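Local coordinates for protein Pts system, fructose-specific iiabc component (Borrelia burgdorferi, PDB 5DLE) that probably transfers phosphate to fructose during its uptake through the bacterial phosphotransferase system, this fragment being the cytoplasmic IIB domain, at residues Leu72-Asp77 with Val88-Thr93. Sequence-based numbering, arbitrary orientation.
Sequences LAVDKD and VYKVST
Leu72 and Ala73 pair with Lys90 and Val91 as parallel strands, linked by three backbone hydrogen bonds: Leu72 N to Tyr89 O (2.9 Å), Val91 N to Leu72 O (2.8 Å) and Val74 N to Val91 O (2.9 Å). Past the strand ends, the Asp75 carboxylate takes over. Its OD1 accepts Thr93 N at 3.0 Å and its OD2 accepts Thr93 OG1 in a short 2.5 Å bond; both oxygens are met on their syn sides, the amide 33° out of the carboxylate plane. Thr93 chi1 (64°) sets OG1 between its own backbone N and carbonyl carbon, facing OD2, while CG2 lies against Ala73 O. Among the apolar contacts, Leu72 CD1 meets Val88 CG1 at 3.7 Å, and the Lys90 chain crosses Val74 CG2 with its CD at 4.0 Å. On the other face of the sheet, Ala73 CB approaches Val91 CG2. A water joins Lys90 NZ to Asp77 OD1; NZ also forms a salt bridge with Glu80. Thr93 OG1 is also hydrogen-bonded to His26, and Asp75 touches Cys20 in the loop after strand 13-19, which in IIB domains carries the phosphorylated cysteine. Strand 69-74 lies between strands 13-19 and 88-91; Ser92 OG caps helix 93-98 at Lys95 N, and Ala96 of that helix packs on Ala73 and Val91.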
loop_
_atom_site.group_PDB
_atom_site.type_symbol
_atom_site.label_atom_id
_atom_site.label_comp_id
_atom_site.label_asym_id
_atom_site.label_seq_id
_atom_site.Cartn_x
_atom_site.Cartn_y
_atom_site.Cartn_z
ATOM N N LEU A 72 6.433 12.571 -14.516
ATOM C CA LEU A 72 7.099 11.366 -13.997
ATOM C C LEU A 72 6.966 11.405 -12.495
ATOM O O LEU A 72 7.524 12.304 -11.858
ATOM C CB LEU A 72 8.573 11.359 -14.385
ATOM C CG LEU A 72 8.866 11.427 -15.874
ATOM C CD1 LEU A 72 10.376 11.366 -16.134
ATOM C CD2 LEU A 72 8.075 10.353 -16.684
ATOM N N ALA A 73 6.260 10.436 -11.934
ATOM C CA ALA A 73 6.115 10.371 -10.488
ATOM C C ALA A 73 6.852 9.090 -10.082
ATOM O O ALA A 73 6.280 7.994 -10.109
ATOM C CB ALA A 73 4.633 10.365 -10.083
ATOM N N VAL A 74 8.146 9.232 -9.745
ATOM C CA VAL A 74 9.045 8.085 -9.709
ATOM C C VAL A 74 9.902 8.156 -8.468
ATOM O O VAL A 74 10.325 9.242 -8.038
ATOM C CB VAL A 74 9.912 7.975 -10.982
ATOM C CG1 VAL A 74 9.012 7.814 -12.215
ATOM C CG2 VAL A 74 10.755 9.240 -11.212
ATOM N N ASP A 75 10.146 6.970 -7.906
ATOM C CA ASP A 75 11.066 6.796 -6.796
ATOM C C ASP A 75 12.196 5.863 -7.177
ATOM O O ASP A 75 12.768 5.197 -6.300
ATOM C CB ASP A 75 10.351 6.195 -5.595
ATOM C CG ASP A 75 9.126 6.996 -5.161
ATOM O OD1 ASP A 75 9.147 8.249 -5.196
ATOM O OD2 ASP A 75 8.172 6.355 -4.678
ATOM N N LYS A 76 12.473 5.734 -8.463
ATOM C CA LYS A 76 13.585 4.969 -9.001
ATOM C C LYS A 76 13.899 5.585 -10.355
ATOM O O LYS A 76 13.082 6.322 -10.916
ATOM C CB LYS A 76 13.251 3.476 -9.127
ATOM C CG LYS A 76 12.133 3.175 -10.130
ATOM C CD LYS A 76 11.983 1.668 -10.341
ATOM C CE LYS A 76 11.356 1.363 -11.704
ATOM N NZ LYS A 76 11.135 -0.099 -11.943
ATOM N N ASP A 77 15.097 5.309 -10.861
ATOM C CA ASP A 77 15.456 5.799 -12.188
ATOM C C ASP A 77 14.705 5.004 -13.241
ATOM O O ASP A 77 14.558 3.787 -13.126
ATOM C CB ASP A 77 16.964 5.689 -12.403
ATOM C CG ASP A 77 17.750 6.685 -11.563
ATOM O OD1 ASP A 77 17.246 7.802 -11.315
ATOM O OD2 ASP A 77 18.884 6.362 -11.162
ATOM N N VAL A 88 8.963 17.987 -19.219
ATOM C CA VAL A 88 8.929 16.856 -18.289
ATOM C C VAL A 88 8.943 17.413 -16.877
ATOM O O VAL A 88 9.837 18.182 -16.514
ATOM C CB VAL A 88 10.109 15.896 -18.514
ATOM C CG1 VAL A 88 10.075 14.780 -17.453
ATOM C CG2 VAL A 88 10.094 15.282 -19.920
ATOM N N TYR A 89 7.947 17.009 -16.076
ATOM C CA TYR A 89 7.849 17.398 -14.680
ATOM C C TYR A 89 8.060 16.140 -13.864
ATOM O O TYR A 89 7.203 15.241 -13.873
ATOM C CB TYR A 89 6.495 18.008 -14.380
ATOM C CG TYR A 89 6.460 18.755 -13.089
ATOM C CD1 TYR A 89 7.541 19.509 -12.666
ATOM C CD2 TYR A 89 5.354 18.698 -12.297
ATOM C CE1 TYR A 89 7.495 20.195 -11.454
ATOM C CE2 TYR A 89 5.296 19.387 -11.093
ATOM C CZ TYR A 89 6.351 20.122 -10.683
ATOM O OH TYR A 89 6.256 20.780 -9.479
ATOM N N LYS A 90 9.206 16.066 -13.190
ATOM C CA LYS A 90 9.564 14.877 -12.415
ATOM C C LYS A 90 9.461 15.162 -10.922
ATOM O O LYS A 90 10.072 16.117 -10.417
ATOM C CB LYS A 90 10.984 14.430 -12.759
ATOM C CG LYS A 90 11.427 13.217 -11.991
ATOM C CD LYS A 90 12.479 12.468 -12.789
ATOM C CE LYS A 90 13.864 12.976 -12.475
ATOM N NZ LYS A 90 14.908 12.042 -13.001
ATOM N N VAL A 91 8.710 14.299 -10.220
ATOM C CA VAL A 91 8.443 14.401 -8.790
ATOM C C VAL A 91 8.471 13.003 -8.202
ATOM O O VAL A 91 8.507 11.991 -8.909
ATOM C CB VAL A 91 7.080 15.073 -8.496
ATOM C CG1 VAL A 91 7.069 16.520 -9.069
ATOM C CG2 VAL A 91 5.946 14.272 -9.112
ATOM N N SER A 92 8.513 12.961 -6.881
ATOM C CA SER A 92 8.413 11.689 -6.186
ATOM C C SER A 92 6.978 11.194 -6.207
ATOM O O SER A 92 6.057 11.955 -6.447
ATOM C CB SER A 92 8.858 11.876 -4.734
ATOM O OG SER A 92 7.940 12.752 -4.061
ATOM N N THR A 93 6.779 9.904 -5.886
ATOM C CA THR A 93 5.387 9.469 -5.749
ATOM C C THR A 93 4.672 10.145 -4.585
ATOM O O THR A 93 3.481 10.446 -4.691
ATOM C CB THR A 93 5.243 7.951 -5.654
ATOM O OG1 THR A 93 5.867 7.424 -4.475
ATOM C CG2 THR A 93 5.725 7.232 -6.911
HETATM O O HOH W 1 14.816 9.381 -11.280
#